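Local coordinates for protein ZmpA Glycopeptidase (PDB 6XSX) that is thought to act as a metallopeptidase of the M60 family on glycosylated proteins, this chain being its catalytic module within a longer multidomain protein, at residues Phe306-Gly311 against Leu358-Lys363; Asn32-Ser37 against Val42-Asp47. All coordinates share one frame; numbering follows the deposited sequence.

Interaction 1. Residues Phe306-Gly311 against Leu358-Lys363; sequences FERIKG and LQLYDK. With EDO (1,2-ethanediol), chain G.
The planar guanidinium of Arg308 carries this contact: one of its faces is covered by Leu360 CD2, its edge meets the backbone oxygen of Gln359, and Lys363 CB approaches it obliquely. Between Leu360 CD2 and Arg308 CZ the separation is 4.4 Å, a loose aliphatic cover. At the edge, Arg308 NH1 donates to Gln359 O over 3.0 Å, a bent bond with an angle of 144° at the hydrogen; the donor stands above the carbonyl plane instead of on a lone pair. Arg308 gets there by stretching out. With CG anti to the backbone N (chi1 174°) and the chain extended as far as NE, it spans the gap between the two segments, whose nearest CA atoms, those of Arg308 and Leu360, are 9.0 Å apart.

Two waters extend the polar network. One accepts from Arg308 NH1 at 2.7 Å and from Gln359 NE2; the other accepts from Arg308 NH2 and donates to Leu360 O. The amide of Gln359 is held at both ends, since NE2 also donates to Lys363 O at 2.9 Å while OE1 accepts from Trp366 N in the following helix. Tyr439, on helix 437-440, packs against both Arg308 and Leu360.

Arg308 therefore offers its charge to the C-terminal end of helix 347-361, whose partial negative charge would be expected to suit a cation. An arginine from the last turn of helix 301-309 bonding a last-turn carbonyl of helix 347-361 makes this a helix-to-helix packing contact in the helical part of the M60 peptidase domain.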
loop_
_atom_site.group_PDB
_atom_site.type_symbol
_atom_site.label_atom_id
_atom_site.label_comp_id
_atom_site.label_asym_id
_atom_site.label_seq_id
_atom_site.Cartn_x
_atom_site.Cartn_y
_atom_site.Cartn_z
ATOM N N PHE A 306 -0.467 4.976 5.544
ATOM C CA PHE A 306 -0.364 3.985 6.600
ATOM C C PHE A 306 0.613 4.453 7.675
ATOM O O PHE A 306 0.432 4.122 8.845
ATOM C CB PHE A 306 -0.142 2.573 6.038
ATOM C CG PHE A 306 -1.428 1.808 5.835
ATOM C CD1 PHE A 306 -2.015 1.113 6.884
ATOM C CD2 PHE A 306 -2.078 1.815 4.610
ATOM C CE1 PHE A 306 -3.214 0.433 6.706
ATOM C CE2 PHE A 306 -3.277 1.139 4.430
ATOM C CZ PHE A 306 -3.837 0.439 5.479
ATOM N N GLU A 307 1.630 5.225 7.262
ATOM C CA GLU A 307 2.524 5.886 8.200
ATOM C C GLU A 307 1.754 6.932 9.010
ATOM O O GLU A 307 1.833 6.958 10.240
ATOM C CB GLU A 307 3.717 6.488 7.454
ATOM C CG GLU A 307 4.807 5.464 7.200
ATOM C CD GLU A 307 5.938 5.894 6.284
ATOM O OE1 GLU A 307 5.720 6.810 5.446
ATOM O OE2 GLU A 307 7.030 5.302 6.407
ATOM N N ARG A 308 0.990 7.779 8.315
ATOM C CA ARG A 308 0.275 8.863 8.976
ATOM C C ARG A 308 -0.772 8.320 9.950
ATOM O O ARG A 308 -0.879 8.822 11.067
ATOM C CB ARG A 308 -0.390 9.791 7.958
ATOM C CG ARG A 308 -1.263 10.865 8.587
ATOM C CD ARG A 308 -2.231 11.421 7.560
ATOM N NE ARG A 308 -2.833 12.678 7.987
ATOM C CZ ARG A 308 -3.537 13.502 7.211
ATOM N NH1 ARG A 308 -3.757 13.215 5.937
ATOM N NH2 ARG A 308 -4.026 14.612 7.724
ATOM N N ILE A 309 -1.546 7.303 9.540
ATOM C CA ILE A 309 -2.645 6.881 10.401
ATOM C C ILE A 309 -2.122 6.200 11.664
ATOM O O ILE A 309 -2.893 6.013 12.592
ATOM C CB ILE A 309 -3.710 6.030 9.679
ATOM C CG1 ILE A 309 -3.160 4.675 9.218
ATOM C CG2 ILE A 309 -4.354 6.825 8.556
ATOM C CD1 ILE A 309 -4.160 3.819 8.480
ATOM N N LYS A 310 -0.824 5.858 11.710
ATOM C CA LYS A 310 -0.235 5.239 12.891
ATOM C C LYS A 310 0.588 6.252 13.690
ATOM O O LYS A 310 1.172 5.898 14.712
ATOM C CB LYS A 310 0.618 4.022 12.510
ATOM C CG LYS A 310 -0.141 2.779 12.044
ATOM C CD LYS A 310 0.701 1.492 12.020
ATOM C CE LYS A 310 2.067 1.645 11.378
ATOM N NZ LYS A 310 1.995 1.869 9.910
ATOM N N GLY A 311 0.635 7.514 13.233
ATOM C CA GLY A 311 1.419 8.554 13.894
ATOM C C GLY A 311 2.919 8.429 13.620
ATOM O O GLY A 311 3.742 8.985 14.338
ATOM N N LEU A 358 -1.171 17.942 -0.482
ATOM C CA LEU A 358 -2.601 18.173 -0.651
ATOM C C LEU A 358 -3.398 17.216 0.232
ATOM O O LEU A 358 -4.462 17.588 0.716
ATOM C CB LEU A 358 -2.998 18.031 -2.126
ATOM C CG LEU A 358 -2.370 19.048 -3.083
ATOM C CD1 LEU A 358 -2.726 18.747 -4.538
ATOM C CD2 LEU A 358 -2.757 20.479 -2.722
ATOM N N GLN A 359 -2.868 16.002 0.453
ATOM C CA GLN A 359 -3.525 14.986 1.265
ATOM C C GLN A 359 -3.357 15.302 2.753
ATOM O O GLN A 359 -4.249 15.032 3.553
ATOM C CB GLN A 359 -2.985 13.592 0.938
ATOM C CG GLN A 359 -3.571 12.474 1.793
ATOM C CD GLN A 359 -5.042 12.220 1.544
ATOM O OE1 GLN A 359 -5.610 12.634 0.538
ATOM N NE2 GLN A 359 -5.681 11.546 2.479
ATOM N N LEU A 360 -2.215 15.884 3.122
ATOM C CA LEU A 360 -2.028 16.352 4.490
ATOM C C LEU A 360 -3.038 17.470 4.772
ATOM O O LEU A 360 -3.619 17.531 5.852
ATOM C CB LEU A 360 -0.588 16.851 4.662
ATOM C CG LEU A 360 0.502 15.776 4.742
ATOM C CD1 LEU A 360 1.882 16.410 4.584
ATOM C CD2 LEU A 360 0.441 15.039 6.073
ATOM N N TYR A 361 -3.255 18.343 3.777
ATOM C CA TYR A 361 -4.120 19.505 3.922
ATOM C C TYR A 361 -5.575 19.070 4.058
ATOM O O TYR A 361 -6.304 19.624 4.877
ATOM C CB TYR A 361 -3.931 20.482 2.759
ATOM C CG TYR A 361 -4.929 21.615 2.727
ATOM C CD1 TYR A 361 -4.919 22.607 3.699
ATOM C CD2 TYR A 361 -5.897 21.688 1.738
ATOM C CE1 TYR A 361 -5.832 23.649 3.684
ATOM C CE2 TYR A 361 -6.821 22.720 1.705
ATOM C CZ TYR A 361 -6.786 23.707 2.679
ATOM O OH TYR A 361 -7.698 24.720 2.670
ATOM N N ASP A 362 -5.978 18.074 3.254
ATOM C CA ASP A 362 -7.354 17.597 3.234
ATOM C C ASP A 362 -7.366 16.111 2.883
ATOM O O ASP A 362 -7.171 15.721 1.724
ATOM C CB ASP A 362 -8.194 18.423 2.253
ATOM C CG ASP A 362 -9.688 18.119 2.252
ATOM O OD1 ASP A 362 -10.079 16.993 2.623
ATOM O OD2 ASP A 362 -10.446 19.015 1.862
ATOM N N LYS A 363 -7.646 15.300 3.908
ATOM C CA LYS A 363 -7.599 13.850 3.856
ATOM C C LYS A 363 -8.608 13.268 2.860
ATOM O O LYS A 363 -8.511 12.086 2.539
ATOM C CB LYS A 363 -7.824 13.288 5.261
ATOM C CG LYS A 363 -9.225 13.501 5.815
ATOM C CD LYS A 363 -9.318 13.076 7.261
ATOM C CE LYS A 363 -10.732 12.730 7.661
ATOM N NZ LYS A 363 -10.769 12.096 8.999
HETATM C C1 EDO G . -10.357 17.618 -1.487
HETATM O O1 EDO G . -11.407 16.674 -1.614
HETATM C C2 EDO G . -10.848 19.020 -1.533
HETATM O O2 EDO G . -12.076 19.179 -0.854
HETATM O O HOH W 1 -3.754 10.686 5.000
HETATM O O HOH W 2 -6.427 16.642 6.768
#

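Interaction 2. Residues Asn32-Ser37 against Val42-Asp47; sequences NSIKES and VWNFQD
Ser33 and Ser37, one turn apart on a short helix, hold the two backbone polar atoms of Phe45, its O and its N. The motif is a helix N-terminus capped by Asn32, with the loop that follows helix 33-39 folded back on it before strand 49-56. Ser33 OG donates to Phe45 O at 2.8 Å, and Phe45 N donates to Ser37 OG, also 2.8 Å, with an angle of 154° at the hydrogen. Nearer the turn, Val42 N closes the fold-back on Ser37 O. Beside these bonds Ile34 lays its CD1 methyl 3.2 Å from Phe45 O, while its CG2 meets the amide of Asn44, the two side chains crossing at about a right angle.

The next shell sets the hydroxyls. Ser37 OG, anti to its own carbonyl carbon (chi1 -77°), donates to Ser33 O, which also takes Ser37 N from the opposite face of its plane; with that proton committed, the hydroxyl can receive Phe45 N. In the N-cap, Asn32 OD1 accepts from Lys35 N at 3.0 Å and weakly from Ile34 N.

Farther out, Asn44 OD1 is held by Gln38, and Asp47, whose CB lies against Ser33, forms a salt bridge with Arg30. The Phe45 ring makes edge-to-face contacts with Phe238 and Phe287 and touches Asn286 on helix 277-286, which bears an HExxH sequence consistent with the metal site of such peptidases, although no metal is bound to it here. Within the loop itself, Val42 places its CG2 methyl over the centre of the Phe45 ring, 3.6 Å above the plane.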
loop_
_atom_site.group_PDB
_atom_site.type_symbol
_atom_site.label_atom_id
_atom_site.label_comp_id
_atom_site.label_asym_id
_atom_site.label_seq_id
_atom_site.Cartn_x
_atom_site.Cartn_y
_atom_site.Cartn_z
ATOM N N ASN A 32 -14.671 -13.592 -12.852
ATOM C CA ASN A 32 -13.286 -13.574 -13.284
ATOM C C ASN A 32 -12.588 -12.387 -12.630
ATOM O O ASN A 32 -12.819 -11.246 -13.014
ATOM C CB ASN A 32 -13.186 -13.480 -14.804
ATOM C CG ASN A 32 -11.747 -13.530 -15.262
ATOM O OD1 ASN A 32 -10.876 -12.923 -14.647
ATOM N ND2 ASN A 32 -11.485 -14.280 -16.318
ATOM N N SER A 33 -11.744 -12.661 -11.634
ATOM C CA SER A 33 -11.229 -11.586 -10.809
ATOM C C SER A 33 -10.184 -10.777 -11.575
ATOM O O SER A 33 -9.940 -9.624 -11.240
ATOM C CB SER A 33 -10.712 -12.101 -9.499
ATOM O OG SER A 33 -9.590 -12.942 -9.709
ATOM N N ILE A 34 -9.593 -11.371 -12.623
ATOM C CA ILE A 34 -8.614 -10.668 -13.443
ATOM C C ILE A 34 -9.333 -9.576 -14.237
ATOM O O ILE A 34 -8.851 -8.447 -14.310
ATOM C CB ILE A 34 -7.845 -11.623 -14.387
ATOM C CG1 ILE A 34 -7.124 -12.751 -13.644
ATOM C CG2 ILE A 34 -6.896 -10.851 -15.304
ATOM C CD1 ILE A 34 -6.263 -12.281 -12.508
ATOM N N LYS A 35 -10.480 -9.932 -14.832
ATOM C CA LYS A 35 -11.252 -8.996 -15.637
ATOM C C LYS A 35 -11.825 -7.893 -14.752
ATOM O O LYS A 35 -11.743 -6.721 -15.106
ATOM C CB LYS A 35 -12.360 -9.697 -16.433
ATOM C CG LYS A 35 -11.894 -10.503 -17.641
ATOM C CD LYS A 35 -11.404 -9.644 -18.793
ATOM C CE LYS A 35 -10.981 -10.449 -20.005
ATOM N NZ LYS A 35 -12.045 -11.388 -20.433
ATOM N N GLU A 36 -12.390 -8.284 -13.599
ATOM C CA GLU A 36 -12.930 -7.328 -12.644
ATOM C C GLU A 36 -11.841 -6.351 -12.211
ATOM O O GLU A 36 -12.109 -5.163 -12.038
ATOM C CB GLU A 36 -13.559 -8.042 -11.444
ATOM C CG GLU A 36 -14.813 -8.820 -11.807
ATOM C CD GLU A 36 -15.967 -8.009 -12.370
ATOM O OE1 GLU A 36 -15.887 -6.770 -12.383
ATOM O OE2 GLU A 36 -16.948 -8.627 -12.798
ATOM N N SER A 37 -10.617 -6.874 -12.032
ATOM C CA SER A 37 -9.463 -6.068 -11.661
ATOM C C SER A 37 -9.258 -4.956 -12.686
ATOM O O SER A 37 -9.115 -3.788 -12.328
ATOM C CB SER A 37 -8.214 -6.910 -11.545
ATOM O OG SER A 37 -8.193 -7.641 -10.329
ATOM N N VAL A 42 -6.771 -2.100 -10.988
ATOM C CA VAL A 42 -5.836 -2.773 -10.091
ATOM C C VAL A 42 -5.184 -3.944 -10.827
ATOM O O VAL A 42 -5.617 -4.318 -11.915
ATOM C CB VAL A 42 -6.459 -3.171 -8.735
ATOM C CG1 VAL A 42 -7.091 -1.971 -8.044
ATOM C CG2 VAL A 42 -7.470 -4.302 -8.884
ATOM N N TRP A 43 -4.141 -4.514 -10.214
ATOM C CA TRP A 43 -3.173 -5.336 -10.917
ATOM C C TRP A 43 -3.550 -6.816 -10.831
ATOM O O TRP A 43 -2.949 -7.562 -10.069
ATOM C CB TRP A 43 -1.765 -5.066 -10.367
ATOM C CG TRP A 43 -0.672 -5.613 -11.234
ATOM C CD1 TRP A 43 -0.814 -6.512 -12.247
ATOM C CD2 TRP A 43 0.735 -5.322 -11.149
ATOM N NE1 TRP A 43 0.398 -6.786 -12.811
ATOM C CE2 TRP A 43 1.370 -6.071 -12.165
ATOM C CE3 TRP A 43 1.520 -4.494 -10.339
ATOM C CZ2 TRP A 43 2.751 -6.030 -12.377
ATOM C CZ3 TRP A 43 2.885 -4.453 -10.545
ATOM C CH2 TRP A 43 3.491 -5.210 -11.554
ATOM N N ASN A 44 -4.581 -7.209 -11.593
ATOM C CA ASN A 44 -4.953 -8.591 -11.884
ATOM C C ASN A 44 -4.972 -9.456 -10.627
ATOM O O ASN A 44 -4.208 -10.413 -10.513
ATOM C CB ASN A 44 -4.070 -9.194 -12.978
ATOM C CG ASN A 44 -4.044 -8.336 -14.223
ATOM O OD1 ASN A 44 -5.009 -7.636 -14.518
ATOM N ND2 ASN A 44 -2.926 -8.351 -14.929
ATOM N N PHE A 45 -5.871 -9.126 -9.699
ATOM C CA PHE A 45 -5.947 -9.833 -8.430
ATOM C C PHE A 45 -6.410 -11.265 -8.692
ATOM O O PHE A 45 -7.207 -11.491 -9.601
ATOM C CB PHE A 45 -6.915 -9.122 -7.485
ATOM C CG PHE A 45 -6.420 -7.813 -6.922
ATOM C CD1 PHE A 45 -5.222 -7.251 -7.347
ATOM C CD2 PHE A 45 -7.180 -7.112 -5.996
ATOM C CE1 PHE A 45 -4.783 -6.040 -6.832
ATOM C CE2 PHE A 45 -6.738 -5.904 -5.475
ATOM C CZ PHE A 45 -5.535 -5.373 -5.891
ATOM N N GLN A 46 -5.878 -12.210 -7.899
ATOM C CA GLN A 46 -6.307 -13.602 -7.914
ATOM C C GLN A 46 -7.538 -13.746 -7.019
ATOM O O GLN A 46 -7.960 -12.793 -6.363
ATOM C CB GLN A 46 -5.187 -14.526 -7.426
ATOM C CG GLN A 46 -3.816 -14.228 -8.027
ATOM C CD GLN A 46 -3.824 -14.271 -9.539
ATOM O OE1 GLN A 46 -3.472 -13.296 -10.212
ATOM N NE2 GLN A 46 -4.256 -15.392 -10.087
ATOM N N ASP A 47 -8.111 -14.951 -6.997
ATOM C CA ASP A 47 -9.267 -15.213 -6.160
ATOM C C ASP A 47 -9.201 -16.640 -5.621
ATOM O O ASP A 47 -10.225 -17.321 -5.545
ATOM C CB ASP A 47 -10.560 -14.967 -6.935
ATOM C CG ASP A 47 -11.770 -14.888 -6.029
ATOM O OD1 ASP A 47 -11.594 -14.563 -4.832
ATOM O OD2 ASP A 47 -12.876 -15.139 -6.530
#

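Interaction 2 comes first along the chain and is complete long before interaction 1 begins. Their centres lie 28 Å apart, and the nearest atoms remain about 12 Å from each other, so the two do not touch. Residues 32-47 form a local fold-back that leads into strand 49-56 of the mixed sheet, whereas the segments 306-311 and 358-363, at the ends of two helices, are separated by 46 residues, more than half of them helical. The contacts thus lie in different parts of the catalytic module, yet both have neighbours at or beside helix 277-286, with its HExxH sequence: Asn286 meets the 42-47 loop, and Thr275, just ahead of the helix, meets Phe306 of helix 301-309 and Lys310 just beyond it.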